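Local coordinates for protein TetR family transcriptional regulator (Clostridium perfringens, PDB 6AZH) that probably acts as a DNA-binding transcriptional regulator of the TetR family, put forward as a regulator of fatty acid metabolism, at residues Q90-F101 with L154-E165. Residues are numbered along the deposited sequence; the frame is centred on the assembly and turned at random.
Sequences QFELLYENRAFF and LFGSLISTSLYE
Leu158 pushes its isobutyl group between Gln90, Phe91, Leu94 and Phe101 as a knob into their hole. Its CD2 meets Phe91 CD1 at 3.8 Å and Leu94 CD2 at 3.9 Å, while its CB lies 3.6 Å from Phe101 CZ, the two side chains crossing at about a right angle. Phe101 returns the knob, settling among Phe155, Leu158, Ile159 and Ser162. With CG anti to the backbone N, the ring of Phe101 reaches across to helix 147-165, where its CZ meets the CZ of Phe155, which comes from the opposite direction. Phe91 puts CE1 3.5 Å from Thr161 OG1, and one ring face carries a water that accepts from Gln90 NE2; Gln90 OE1 bonds to Tyr125. The hydroxyls in this buried layer turn back on their own helix: Thr161 OG1 bonds to Ser157 O, and Ser162 OG to Leu158 O, which Ser162 N reaches from the other face of the carbonyl plane. Where helix 98-106 begins, Arg98 NH1 forms a salt bridge of 3.0 Å with Glu165 OE2, bent to 138° at the hydrogen, approaching from above the carboxylate; the two planes stand 76° apart. Arg98 NE bonds to Tyr95 O, steadying a guanidinium that has Tyr95 CE1 over one face. Trp65 of helix 50-74 also touches Leu158, and Ile159 packs on Ile159 of the second subunit. Helices 79-96 and 98-106 together pack knobs-into-holes on helix 147-165, segments 90-96 and 154-165 crossing at -39°, in the all-helical C-terminal domain of a TetR-family dimer.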
loop_
_atom_site.group_PDB
_atom_site.type_symbol
_atom_site.label_atom_id
_atom_site.label_comp_id
_atom_site.label_asym_id
_atom_site.label_seq_id
_atom_site.Cartn_x
_atom_site.Cartn_y
_atom_site.Cartn_z
ATOM N N GLN A 90 9.220 -5.860 11.620
ATOM C CA GLN A 90 8.452 -4.898 10.819
ATOM C C GLN A 90 6.997 -4.850 11.252
ATOM O O GLN A 90 6.404 -3.767 11.336
ATOM C CB GLN A 90 8.521 -5.245 9.328
ATOM C CG GLN A 90 9.853 -4.995 8.677
ATOM C CD GLN A 90 9.792 -5.056 7.154
ATOM O OE1 GLN A 90 10.546 -4.366 6.476
ATOM N NE2 GLN A 90 8.891 -5.874 6.618
ATOM N N PHE A 91 6.398 -6.014 11.512
ATOM C CA PHE A 91 4.995 -6.029 11.897
ATOM C C PHE A 91 4.803 -5.482 13.302
ATOM O O PHE A 91 3.814 -4.784 13.565
ATOM C CB PHE A 91 4.430 -7.442 11.779
ATOM C CG PHE A 91 4.162 -7.866 10.358
ATOM C CD1 PHE A 91 3.288 -7.143 9.565
ATOM C CD2 PHE A 91 4.782 -8.988 9.825
ATOM C CE1 PHE A 91 3.033 -7.520 8.263
ATOM C CE2 PHE A 91 4.535 -9.381 8.523
ATOM C CZ PHE A 91 3.657 -8.646 7.739
ATOM N N GLU A 92 5.757 -5.749 14.208
ATOM C CA GLU A 92 5.684 -5.136 15.530
ATOM C C GLU A 92 5.817 -3.623 15.426
ATOM O O GLU A 92 5.035 -2.881 16.036
ATOM C CB GLU A 92 6.751 -5.729 16.464
ATOM C CG GLU A 92 6.396 -7.129 16.953
ATOM C CD GLU A 92 7.494 -7.789 17.763
ATOM O OE1 GLU A 92 8.560 -7.170 17.950
ATOM O OE2 GLU A 92 7.289 -8.944 18.204
ATOM N N LEU A 93 6.764 -3.149 14.608
ATOM C CA LEU A 93 6.939 -1.706 14.431
ATOM C C LEU A 93 5.714 -1.082 13.786
ATOM O O LEU A 93 5.255 -0.016 14.213
ATOM C CB LEU A 93 8.183 -1.415 13.591
ATOM C CG LEU A 93 8.945 -0.130 13.905
ATOM C CD1 LEU A 93 9.123 0.035 15.420
ATOM C CD2 LEU A 93 10.297 -0.106 13.191
ATOM N N LEU A 94 5.169 -1.740 12.756
ATOM C CA LEU A 94 3.934 -1.271 12.133
ATOM C C LEU A 94 2.809 -1.165 13.154
ATOM O O LEU A 94 2.102 -0.159 13.210
ATOM C CB LEU A 94 3.533 -2.219 11.004
ATOM C CG LEU A 94 2.160 -1.989 10.406
ATOM C CD1 LEU A 94 2.130 -0.615 9.790
ATOM C CD2 LEU A 94 1.883 -3.061 9.360
ATOM N N TYR A 95 2.626 -2.207 13.966
ATOM C CA TYR A 95 1.529 -2.219 14.925
ATOM C C TYR A 95 1.696 -1.140 15.984
ATOM O O TYR A 95 0.702 -0.587 16.479
ATOM C CB TYR A 95 1.425 -3.594 15.585
ATOM C CG TYR A 95 0.104 -3.794 16.292
ATOM C CD1 TYR A 95 -1.091 -3.678 15.598
ATOM C CD2 TYR A 95 0.051 -4.079 17.653
ATOM C CE1 TYR A 95 -2.304 -3.849 16.231
ATOM C CE2 TYR A 95 -1.162 -4.258 18.298
ATOM C CZ TYR A 95 -2.335 -4.139 17.577
ATOM O OH TYR A 95 -3.553 -4.308 18.192
ATOM N N GLU A 96 2.934 -0.823 16.343
ATOM C CA GLU A 96 3.192 0.207 17.341
ATOM C C GLU A 96 3.126 1.621 16.782
ATOM O O GLU A 96 3.177 2.579 17.563
ATOM C CB GLU A 96 4.565 -0.023 17.973
ATOM C CG GLU A 96 4.592 -1.192 18.942
ATOM C CD GLU A 96 3.556 -1.044 20.044
ATOM O OE1 GLU A 96 2.760 -1.989 20.244
ATOM O OE2 GLU A 96 3.536 0.023 20.706
ATOM N N ASN A 97 3.020 1.783 15.466
ATOM C CA ASN A 97 3.129 3.092 14.831
ATOM C C ASN A 97 2.159 3.169 13.659
ATOM O O ASN A 97 2.519 3.544 12.544
ATOM C CB ASN A 97 4.564 3.366 14.374
ATOM C CG ASN A 97 5.562 3.381 15.532
ATOM O OD1 ASN A 97 5.732 4.399 16.206
ATOM N ND2 ASN A 97 6.214 2.234 15.779
ATOM N N ARG A 98 0.907 2.795 13.902
ATOM C CA ARG A 98 -0.028 2.650 12.791
ATOM C C ARG A 98 -0.353 3.991 12.156
ATOM O O ARG A 98 -0.437 4.091 10.924
ATOM C CB ARG A 98 -1.296 1.956 13.262
ATOM C CG ARG A 98 -1.183 0.431 13.201
ATOM C CD ARG A 98 -2.326 -0.218 13.959
ATOM N NE ARG A 98 -2.091 -0.172 15.398
ATOM C CZ ARG A 98 -3.043 -0.291 16.321
ATOM N NH1 ARG A 98 -4.311 -0.467 15.960
ATOM N NH2 ARG A 98 -2.722 -0.236 17.611
ATOM N N ALA A 99 -0.540 5.032 12.974
ATOM C CA ALA A 99 -0.837 6.350 12.419
ATOM C C ALA A 99 0.292 6.826 11.512
ATOM O O ALA A 99 0.050 7.295 10.388
ATOM C CB ALA A 99 -1.096 7.354 13.548
ATOM N N PHE A 100 1.536 6.706 11.984
ATOM C CA PHE A 100 2.689 7.105 11.184
ATOM C C PHE A 100 2.715 6.377 9.846
ATOM O O PHE A 100 2.959 6.990 8.797
ATOM C CB PHE A 100 3.988 6.848 11.964
ATOM C CG PHE A 100 5.234 7.092 11.160
ATOM C CD1 PHE A 100 5.745 8.360 11.012
ATOM C CD2 PHE A 100 5.909 6.046 10.563
ATOM C CE1 PHE A 100 6.905 8.597 10.239
ATOM C CE2 PHE A 100 7.052 6.268 9.820
ATOM C CZ PHE A 100 7.553 7.539 9.652
ATOM N N PHE A 101 2.471 5.066 9.857
ATOM C CA PHE A 101 2.568 4.302 8.619
ATOM C C PHE A 101 1.470 4.686 7.633
ATOM O O PHE A 101 1.721 4.744 6.426
ATOM C CB PHE A 101 2.533 2.805 8.916
ATOM C CG PHE A 101 3.174 1.986 7.852
ATOM C CD1 PHE A 101 4.551 1.848 7.815
ATOM C CD2 PHE A 101 2.407 1.381 6.872
ATOM C CE1 PHE A 101 5.152 1.097 6.834
ATOM C CE2 PHE A 101 3.005 0.627 5.882
ATOM C CZ PHE A 101 4.378 0.496 5.859
ATOM N N LEU A 154 8.404 -7.725 0.034
ATOM C CA LEU A 154 8.515 -7.912 1.478
ATOM C C LEU A 154 8.126 -6.648 2.222
ATOM O O LEU A 154 7.444 -6.715 3.251
ATOM C CB LEU A 154 9.932 -8.333 1.866
ATOM C CG LEU A 154 10.446 -9.621 1.239
ATOM C CD1 LEU A 154 11.706 -10.043 1.968
ATOM C CD2 LEU A 154 9.369 -10.682 1.302
ATOM N N PHE A 155 8.535 -5.480 1.712
ATOM C CA PHE A 155 8.041 -4.236 2.283
ATOM C C PHE A 155 6.534 -4.105 2.073
ATOM O O PHE A 155 5.802 -3.695 2.983
ATOM C CB PHE A 155 8.763 -3.036 1.673
ATOM C CG PHE A 155 8.307 -1.727 2.245
ATOM C CD1 PHE A 155 8.770 -1.306 3.482
ATOM C CD2 PHE A 155 7.388 -0.942 1.565
ATOM C CE1 PHE A 155 8.331 -0.109 4.031
ATOM C CE2 PHE A 155 6.946 0.248 2.104
ATOM C CZ PHE A 155 7.423 0.667 3.332
ATOM N N GLY A 156 6.052 -4.473 0.882
ATOM C CA GLY A 156 4.644 -4.371 0.550
ATOM C C GLY A 156 3.727 -5.214 1.413
ATOM O O GLY A 156 2.543 -4.885 1.530
ATOM N N SER A 157 4.244 -6.278 2.036
ATOM C CA SER A 157 3.449 -6.998 3.034
ATOM C C SER A 157 2.973 -6.072 4.155
ATOM O O SER A 157 1.903 -6.300 4.730
ATOM C CB SER A 157 4.233 -8.177 3.614
ATOM O OG SER A 157 5.237 -7.767 4.536
ATOM N N LEU A 158 3.742 -5.026 4.474
ATOM C CA LEU A 158 3.280 -4.056 5.464
ATOM C C LEU A 158 2.061 -3.303 4.970
ATOM O O LEU A 158 1.175 -2.952 5.757
ATOM C CB LEU A 158 4.383 -3.060 5.787
ATOM C CG LEU A 158 5.607 -3.693 6.435
ATOM C CD1 LEU A 158 6.673 -2.640 6.628
ATOM C CD2 LEU A 158 5.204 -4.342 7.757
ATOM N N ILE A 159 2.033 -2.997 3.675
ATOM C CA ILE A 159 0.968 -2.165 3.142
ATOM C C ILE A 159 -0.339 -2.938 3.105
ATOM O O ILE A 159 -1.374 -2.457 3.577
ATOM C CB ILE A 159 1.344 -1.625 1.751
ATOM C CG1 ILE A 159 2.690 -0.898 1.837
ATOM C CG2 ILE A 159 0.230 -0.715 1.247
ATOM C CD1 ILE A 159 3.163 -0.251 0.548
ATOM N N SER A 160 -0.316 -4.147 2.535
ATOM C CA SER A 160 -1.543 -4.928 2.462
ATOM C C SER A 160 -2.012 -5.346 3.851
ATOM O O SER A 160 -3.222 -5.399 4.104
ATOM C CB SER A 160 -1.342 -6.148 1.550
ATOM O OG SER A 160 -0.275 -6.946 2.001
ATOM N N THR A 161 -1.083 -5.591 4.775
ATOM C CA THR A 161 -1.486 -5.921 6.140
ATOM C C THR A 161 -2.080 -4.708 6.848
ATOM O O THR A 161 -3.036 -4.843 7.615
ATOM C CB THR A 161 -0.302 -6.486 6.925
ATOM O OG1 THR A 161 0.200 -7.628 6.226
ATOM C CG2 THR A 161 -0.732 -6.915 8.321
ATOM N N SER A 162 -1.534 -3.517 6.597
ATOM C CA SER A 162 -2.138 -2.303 7.143
ATOM C C SER A 162 -3.581 -2.161 6.692
ATOM O O SER A 162 -4.440 -1.707 7.456
ATOM C CB SER A 162 -1.349 -1.069 6.714
ATOM O OG SER A 162 -0.131 -0.974 7.402
ATOM N N LEU A 163 -3.866 -2.525 5.442
ATOM C CA LEU A 163 -5.242 -2.459 4.967
ATOM C C LEU A 163 -6.094 -3.522 5.650
ATOM O O LEU A 163 -7.241 -3.269 6.035
ATOM C CB LEU A 163 -5.267 -2.625 3.447
ATOM C CG LEU A 163 -6.640 -2.545 2.795
ATOM C CD1 LEU A 163 -7.180 -1.116 2.939
ATOM C CD2 LEU A 163 -6.543 -2.945 1.339
ATOM N N TYR A 164 -5.540 -4.717 5.807
ATOM C CA TYR A 164 -6.210 -5.776 6.551
ATOM C C TYR A 164 -6.487 -5.365 7.993
ATOM O O TYR A 164 -7.540 -5.703 8.543
ATOM C CB TYR A 164 -5.338 -7.026 6.495
ATOM C CG TYR A 164 -5.797 -8.200 7.317
ATOM C CD1 TYR A 164 -6.825 -9.019 6.874
ATOM C CD2 TYR A 164 -5.147 -8.539 8.500
ATOM C CE1 TYR A 164 -7.233 -10.126 7.609
ATOM C CE2 TYR A 164 -5.542 -9.655 9.239
ATOM C CZ TYR A 164 -6.588 -10.441 8.780
ATOM O OH TYR A 164 -7.004 -11.552 9.494
ATOM N N GLU A 165 -5.554 -4.635 8.624
ATOM C CA GLU A 165 -5.748 -4.214 10.011
ATOM C C GLU A 165 -6.931 -3.267 10.145
ATOM O O GLU A 165 -7.554 -3.205 11.210
ATOM C CB GLU A 165 -4.480 -3.544 10.552
ATOM C CG GLU A 165 -4.466 -3.291 12.073
ATOM C CD GLU A 165 -5.132 -1.987 12.483
ATOM O OE1 GLU A 165 -5.236 -1.058 11.652
ATOM O OE2 GLU A 165 -5.558 -1.882 13.650
HETATM O O HOH W 1 7.116 -7.820 7.366
HETATM O O HOH W 2 -1.025 1.471 9.655
#